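Local structure of acetyl-CoA acetyltransferase (Mycobacterium smegmatis, 4EGV) at residues Leu110-Ala122 with Gly378-Glu390. The protein probably acts as an acyltransferase, working as a monomer with the thiolase fold. Sequence-based numbering, arbitrary orientation.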
ATOM      1  N   LEU A 110     -15.548  11.916  -1.320  1.00 31.24           N
ATOM      2  CA  LEU A 110     -15.087  10.989  -0.263  1.00 30.57           C
ATOM      3  C   LEU A 110     -14.779   9.660  -0.931  1.00 30.30           C
ATOM      4  O   LEU A 110     -15.660   8.992  -1.447  1.00 29.75           O
ATOM      5  CB  LEU A 110     -16.116  10.823   0.872  1.00 30.07           C
ATOM      6  CG  LEU A 110     -15.661  10.029   2.119  1.00 30.93           C
ATOM      7  CD1 LEU A 110     -14.349  10.589   2.767  1.00 29.06           C
ATOM      8  CD2 LEU A 110     -16.781   9.905   3.166  1.00 29.75           C
ATOM      9  N   GLU A 111     -13.504   9.298  -0.930  1.00 30.50           N
ATOM     10  CA  GLU A 111     -13.016   8.204  -1.763  1.00 30.79           C
ATOM     11  C   GLU A 111     -13.279   6.850  -1.086  1.00 29.92           C
ATOM     12  O   GLU A 111     -13.621   6.805   0.100  1.00 29.89           O
ATOM     13  CB  GLU A 111     -11.527   8.461  -2.115  1.00 31.46           C
ATOM     14  CG  GLU A 111     -10.688   7.312  -2.833  1.00 34.67           C
ATOM     15  CD  GLU A 111     -11.153   6.882  -4.274  1.00 38.79           C
ATOM     16  OE1 GLU A 111     -12.360   6.891  -4.592  1.00 35.93           O
ATOM     17  OE2 GLU A 111     -10.266   6.506  -5.089  1.00 40.21           O
ATOM     18  N   VAL A 112     -13.172   5.766  -1.847  1.00 29.30           N
ATOM     19  CA  VAL A 112     -13.239   4.391  -1.321  1.00 28.98           C
ATOM     20  C   VAL A 112     -12.070   4.036  -0.387  1.00 28.70           C
ATOM     21  O   VAL A 112     -11.031   4.641  -0.425  1.00 28.84           O
ATOM     22  CB  VAL A 112     -13.350   3.301  -2.490  1.00 29.48           C
ATOM     23  CG1 VAL A 112     -14.643   3.502  -3.359  1.00 27.31           C
ATOM     24  CG2 VAL A 112     -12.061   3.241  -3.365  1.00 27.57           C
ATOM     25  N   ILE A 113     -12.242   3.024   0.442  1.00 28.72           N
ATOM     26  CA  ILE A 113     -11.185   2.565   1.365  1.00 28.09           C
ATOM     27  C   ILE A 113      -9.964   2.010   0.605  1.00 27.38           C
ATOM     28  O   ILE A 113     -10.073   1.602  -0.547  1.00 26.50           O
ATOM     29  CB  ILE A 113     -11.732   1.478   2.407  1.00 28.32           C
ATOM     30  CG1 ILE A 113     -10.927   1.456   3.689  1.00 29.14           C
ATOM     31  CG2 ILE A 113     -11.790   0.049   1.812  1.00 27.00           C
ATOM     32  CD1 ILE A 113     -11.449   2.373   4.819  1.00 33.55           C
ATOM     33  N   GLY A 114      -8.801   2.035   1.271  1.00 26.95           N
ATOM     34  CA  GLY A 114      -7.653   1.182   0.934  1.00 25.85           C
ATOM     35  C   GLY A 114      -6.411   2.012   0.777  1.00 25.66           C
ATOM     36  O   GLY A 114      -6.502   3.164   0.424  1.00 25.38           O
ATOM     37  N   GLY A 115      -5.249   1.438   1.044  1.00 25.24           N
ATOM     38  CA  GLY A 115      -3.974   2.144   0.841  1.00 25.30           C
ATOM     39  C   GLY A 115      -3.526   2.623  -0.562  1.00 25.06           C
ATOM     40  O   GLY A 115      -2.570   3.394  -0.692  1.00 23.32           O
ATOM     41  N   GLN A 116      -4.234   2.148  -1.585  1.00 25.19           N
ATOM     42  CA  GLN A 116      -4.063   2.571  -2.953  1.00 25.40           C
ATOM     43  C   GLN A 116      -4.622   3.976  -3.211  1.00 25.42           C
ATOM     44  O   GLN A 116      -4.174   4.645  -4.147  1.00 24.92           O
ATOM     45  CB  GLN A 116      -4.683   1.538  -3.924  1.00 25.37           C
ATOM     46  CG  GLN A 116      -6.199   1.690  -4.212  1.00 25.53           C
ATOM     47  CD  GLN A 116      -7.098   1.327  -3.020  1.00 25.61           C
ATOM     48  OE1 GLN A 116      -6.757   0.493  -2.172  1.00 25.74           O
ATOM     49  NE2 GLN A 116      -8.272   1.931  -2.981  1.00 24.85           N
ATOM     50  N   SER A 117      -5.568   4.420  -2.376  1.00 25.24           N
ATOM     51  CA  SER A 117      -6.391   5.567  -2.716  1.00 26.00           C
ATOM     52  C   SER A 117      -5.707   6.896  -2.938  1.00 25.63           C
ATOM     53  O   SER A 117      -6.126   7.612  -3.851  1.00 25.16           O
ATOM     54  CB  SER A 117      -7.585   5.742  -1.789  1.00 26.52           C
ATOM     55  OG  SER A 117      -7.199   5.954  -0.451  1.00 28.57           O
ATOM     56  N   PRO A 118      -4.655   7.237  -2.146  1.00 25.37           N
ATOM     57  CA  PRO A 118      -3.991   8.530  -2.399  1.00 25.26           C
ATOM     58  C   PRO A 118      -3.444   8.614  -3.822  1.00 25.19           C
ATOM     59  O   PRO A 118      -3.570   9.645  -4.487  1.00 24.76           O
ATOM     60  CB  PRO A 118      -2.827   8.510  -1.418  1.00 24.81           C
ATOM     61  CG  PRO A 118      -3.190   7.539  -0.440  1.00 24.37           C
ATOM     62  CD  PRO A 118      -3.994   6.513  -1.057  1.00 24.61           C
ATOM     63  N   GLN A 119      -2.846   7.522  -4.278  1.00 24.85           N
ATOM     64  CA  GLN A 119      -2.220   7.513  -5.584  1.00 25.36           C
ATOM     65  C   GLN A 119      -3.236   7.307  -6.715  1.00 25.26           C
ATOM     66  O   GLN A 119      -3.116   7.934  -7.760  1.00 24.68           O
ATOM     67  CB  GLN A 119      -1.014   6.549  -5.623  1.00 25.32           C
ATOM     68  CG  GLN A 119      -0.335   6.473  -6.898  1.00 24.34           C
ATOM     69  CD  GLN A 119       0.322   7.711  -7.243  1.00 25.30           C
ATOM     70  OE1 GLN A 119      -0.127   8.417  -8.120  1.00 28.11           O
ATOM     71  NE2 GLN A 119       1.404   8.012  -6.577  1.00 26.04           N
ATOM     72  N   HIS A 120      -4.251   6.476  -6.478  1.00 25.88           N
ATOM     73  CA  HIS A 120      -5.409   6.377  -7.380  1.00 26.90           C
ATOM     74  C   HIS A 120      -6.070   7.760  -7.624  1.00 27.35           C
ATOM     75  O   HIS A 120      -6.407   8.127  -8.754  1.00 27.00           O
ATOM     76  CB  HIS A 120      -6.409   5.337  -6.851  1.00 26.71           C
ATOM     77  CG  HIS A 120      -7.419   4.862  -7.859  1.00 28.88           C
ATOM     78  ND1 HIS A 120      -8.576   5.563  -8.166  1.00 30.84           N
ATOM     79  CD2 HIS A 120      -7.478   3.716  -8.578  1.00 30.86           C
ATOM     80  CE1 HIS A 120      -9.281   4.882  -9.057  1.00 31.77           C
ATOM     81  NE2 HIS A 120      -8.633   3.762  -9.332  1.00 32.39           N
ATOM     82  N   LEU A 121      -6.208   8.522  -6.551  1.00 28.00           N
ATOM     83  CA  LEU A 121      -6.813   9.828  -6.561  1.00 29.19           C
ATOM     84  C   LEU A 121      -6.012  10.858  -7.321  1.00 29.63           C
ATOM     85  O   LEU A 121      -6.575  11.620  -8.124  1.00 29.31           O
ATOM     86  CB  LEU A 121      -6.952  10.297  -5.115  1.00 29.84           C
ATOM     87  CG  LEU A 121      -8.283  10.770  -4.533  1.00 30.60           C
ATOM     88  CD1 LEU A 121      -9.511  10.250  -5.261  1.00 30.54           C
ATOM     89  CD2 LEU A 121      -8.259  10.324  -3.083  1.00 32.59           C
ATOM     90  N   ALA A 122      -4.703  10.897  -7.047  1.00 30.03           N
ATOM     91  CA  ALA A 122      -3.818  11.766  -7.795  1.00 30.68           C
ATOM     92  C   ALA A 122      -3.833  11.430  -9.287  1.00 31.35           C
ATOM     93  O   ALA A 122      -3.889  12.307 -10.094  1.00 31.32           O
ATOM     94  CB  ALA A 122      -2.423  11.719  -7.243  1.00 30.60           C
ATOM     95  N   GLY A 378       0.870   4.784  11.695  1.00 43.19           N
ATOM     96  CA  GLY A 378      -0.379   4.880  10.959  1.00 44.00           C
ATOM     97  C   GLY A 378      -1.018   3.540  10.718  1.00 44.57           C
ATOM     98  O   GLY A 378      -0.365   2.531  10.821  1.00 44.51           O
ATOM     99  N   LEU A 379      -2.309   3.563  10.404  1.00 45.22           N
ATOM    100  CA  LEU A 379      -3.126   2.381  10.181  1.00 46.01           C
ATOM    101  C   LEU A 379      -2.935   1.776   8.821  1.00 45.18           C
ATOM    102  O   LEU A 379      -3.211   0.607   8.634  1.00 45.14           O
ATOM    103  CB  LEU A 379      -4.609   2.703  10.344  1.00 46.81           C
ATOM    104  CG  LEU A 379      -5.018   3.129  11.767  1.00 49.38           C
ATOM    105  CD1 LEU A 379      -6.515   3.582  11.815  1.00 51.37           C
ATOM    106  CD2 LEU A 379      -4.585   2.151  12.897  1.00 48.88           C
ATOM    107  N   GLY A 380      -2.491   2.575   7.872  1.00 44.19           N
ATOM    108  CA  GLY A 380      -2.281   2.079   6.541  1.00 43.12           C
ATOM    109  C   GLY A 380      -3.052   2.734   5.422  1.00 41.96           C
ATOM    110  O   GLY A 380      -2.635   2.660   4.268  1.00 42.02           O
ATOM    111  N   ASN A 381      -4.146   3.395   5.751  1.00 40.76           N
ATOM    112  CA  ASN A 381      -4.990   3.950   4.726  1.00 39.77           C
ATOM    113  C   ASN A 381      -4.488   5.201   3.970  1.00 38.30           C
ATOM    114  O   ASN A 381      -4.585   5.287   2.741  1.00 37.43           O
ATOM    115  CB  ASN A 381      -6.399   4.155   5.244  1.00 40.33           C
ATOM    116  CG  ASN A 381      -7.408   3.848   4.190  1.00 41.95           C
ATOM    117  OD1 ASN A 381      -7.908   4.753   3.504  1.00 42.55           O
ATOM    118  ND2 ASN A 381      -7.670   2.553   3.990  1.00 42.25           N
ATOM    119  N   ASN A 382      -3.962   6.162   4.715  1.00 36.88           N
ATOM    120  CA  ASN A 382      -3.479   7.404   4.144  1.00 35.41           C
ATOM    121  C   ASN A 382      -1.944   7.491   4.026  1.00 34.66           C
ATOM    122  O   ASN A 382      -1.390   8.529   3.744  1.00 34.07           O
ATOM    123  CB  ASN A 382      -4.052   8.597   4.929  1.00 35.14           C
ATOM    124  CG  ASN A 382      -4.009   9.851   4.139  1.00 33.97           C
ATOM    125  OD1 ASN A 382      -4.589   9.917   3.065  1.00 31.35           O
ATOM    126  ND2 ASN A 382      -3.280  10.837   4.620  1.00 31.45           N
ATOM    127  N   TYR A 383      -1.267   6.378   4.219  1.00 34.63           N
ATOM    128  CA  TYR A 383       0.185   6.356   4.176  1.00 34.56           C
ATOM    129  C   TYR A 383       0.817   6.888   2.892  1.00 33.99           C
ATOM    130  O   TYR A 383       1.719   7.704   2.951  1.00 33.98           O
ATOM    131  CB  TYR A 383       0.720   4.957   4.435  1.00 35.03           C
ATOM    132  CG  TYR A 383       2.192   4.895   4.099  1.00 38.19           C
ATOM    133  CD1 TYR A 383       3.153   5.349   5.018  1.00 39.00           C
ATOM    134  CD2 TYR A 383       2.629   4.447   2.843  1.00 39.87           C
ATOM    135  CE1 TYR A 383       4.458   5.332   4.718  1.00 41.68           C
ATOM    136  CE2 TYR A 383       3.965   4.436   2.543  1.00 41.84           C
ATOM    137  CZ  TYR A 383       4.868   4.882   3.485  1.00 43.39           C
ATOM    138  OH  TYR A 383       6.205   4.861   3.218  1.00 46.39           O
ATOM    139  N   SER A 384       0.361   6.430   1.734  1.00 33.29           N
ATOM    140  CA  SER A 384       0.969   6.842   0.462  1.00 32.37           C
ATOM    141  C   SER A 384       0.876   8.326   0.147  1.00 31.85           C
ATOM    142  O   SER A 384       1.485   8.795  -0.785  1.00 32.12           O
ATOM    143  CB  SER A 384       0.441   6.020  -0.734  1.00 32.12           C
ATOM    144  OG  SER A 384       1.194   4.838  -0.938  1.00 32.06           O
HETATM  145  N   MSE A 385       0.126   9.092   0.893  1.00 31.61           N
HETATM  146  CA  MSE A 385       0.101  10.491   0.582  1.00 31.73           C
HETATM  147  C   MSE A 385       1.300  11.215   1.151  1.00 30.13           C
HETATM  148  O   MSE A 385       1.707  12.250   0.637  1.00 29.55           O
HETATM  149  CB  MSE A 385      -1.134  11.109   1.140  1.00 32.64           C
HETATM  150  CG  MSE A 385      -1.319  12.478   0.634  1.00 37.69           C
HETATM  151 SE   MSE A 385      -3.136  12.734   0.581  1.00 48.43          SE
HETATM  152  CE  MSE A 385      -3.614  12.567   2.426  1.00 50.44           C
ATOM    153  N   HIS A 386       1.817  10.674   2.242  1.00 28.71           N
ATOM    154  CA  HIS A 386       3.099  11.044   2.774  1.00 27.69           C
ATOM    155  C   HIS A 386       4.272  10.677   1.814  1.00 26.38           C
ATOM    156  O   HIS A 386       5.202  11.438   1.652  1.00 24.37           O
ATOM    157  CB  HIS A 386       3.252  10.395   4.157  1.00 27.56           C
ATOM    158  CG  HIS A 386       2.290  10.940   5.164  1.00 28.22           C
ATOM    159  ND1 HIS A 386       2.491  12.148   5.796  1.00 27.50           N
ATOM    160  CD2 HIS A 386       1.102  10.467   5.615  1.00 26.95           C
ATOM    161  CE1 HIS A 386       1.484  12.385   6.608  1.00 26.25           C
ATOM    162  NE2 HIS A 386       0.634  11.378   6.521  1.00 25.49           N
ATOM    163  N   GLY A 387       4.177   9.496   1.210  1.00 25.74           N
ATOM    164  CA  GLY A 387       5.027   9.048   0.131  1.00 25.68           C
ATOM    165  C   GLY A 387       5.099  10.007  -1.038  1.00 25.64           C
ATOM    166  O   GLY A 387       6.185  10.410  -1.443  1.00 24.72           O
ATOM    167  N   ILE A 388       3.933  10.370  -1.559  1.00 25.35           N
ATOM    168  CA  ILE A 388       3.812  11.365  -2.602  1.00 25.89           C
ATOM    169  C   ILE A 388       4.416  12.710  -2.205  1.00 26.94           C
ATOM    170  O   ILE A 388       5.121  13.343  -2.999  1.00 27.17           O
ATOM    171  CB  ILE A 388       2.356  11.520  -3.086  1.00 25.48           C
ATOM    172  CG1 ILE A 388       1.850  10.180  -3.610  1.00 25.71           C
ATOM    173  CG2 ILE A 388       2.232  12.582  -4.145  1.00 22.50           C
ATOM    174  CD1 ILE A 388       0.361  10.102  -3.956  1.00 23.49           C
ATOM    175  N   ALA A 389       4.134  13.161  -0.994  1.00 27.79           N
ATOM    176  CA  ALA A 389       4.702  14.409  -0.536  1.00 28.91           C
ATOM    177  C   ALA A 389       6.237  14.334  -0.505  1.00 29.75           C
ATOM    178  O   ALA A 389       6.880  15.218  -1.011  1.00 29.58           O
ATOM    179  CB  ALA A 389       4.113  14.847   0.785  1.00 28.05           C
ATOM    180  N   GLU A 390       6.801  13.264   0.033  1.00 31.05           N
ATOM    181  CA  GLU A 390       8.247  13.100   0.085  1.00 33.09           C
ATOM    182  C   GLU A 390       8.889  12.990  -1.305  1.00 33.20           C
ATOM    183  O   GLU A 390       9.957  13.565  -1.531  1.00 32.44           O
ATOM    184  CB  GLU A 390       8.684  11.902   0.943  1.00 33.44           C
ATOM    185  CG  GLU A 390       8.599  12.054   2.433  1.00 37.62           C
ATOM    186  CD  GLU A 390       9.134  13.373   3.009  1.00 43.17           C
ATOM    187  OE1 GLU A 390       9.923  14.096   2.343  1.00 45.28           O
ATOM    188  OE2 GLU A 390       8.745  13.680   4.170  1.00 43.27           O
TER
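Pro-118 lies against the first turn of helix 383-397 and illustrates how two helix starts in a thiolase-fold protein can meet through close apolar contacts. Its CB and CG do the touching: CB sits 4.0 Å from CB of Met-385, a selenomethionine, while CG rests 3.9 Å from CB of Ser-384. Farther along, Ile-388 extends its CD1 to within 3.5 Å of NE2 of Gln-119, and the same methyl comes 4.0 Å from the carbonyl O of Pro-118. The Gln-119 chain leaves with CG opposite its backbone N (chi1 180°) and then bends at chi2, which swings the amide across the isoleucine tip; the hydroxyl of Tyr-420 holds that amide's NE2 by a hydrogen bond.

Ahead of the helices, two loops come together where CA of Gly-115 is 4.4 Å from CA of Asn-381. The CA of Gly-115 lies 3.7 Å from both Gly-380 O and Asn-381 O, so the backbones meet directly. The Asn-381 side chain lies against Gly-114 and crosses that of Ile-113 at about a right angle. Gly-115 belongs to a type I turn, Gly-114 to Ser-117, in which Gly-114 O accepts hydrogen bonds from both N and OG of Ser-117, the OG bond (3.0 Å) running nearly in line with the C=O. Gln-116 braces the preceding bend, its NE2 bonding to Ile-113 O with the acceptor close to the amide plane.

The axes of segments 117-122 and 383-390 pass 8.3 Å apart at 56°. Ser-384 and Ile-388 also pack on strand 402-409, Ile-388 reaches strands 20-29 and 414-421 as well, and Gln-119 touches both 402-409 and 414-421, seating this buried helix pair against the central mixed sheet.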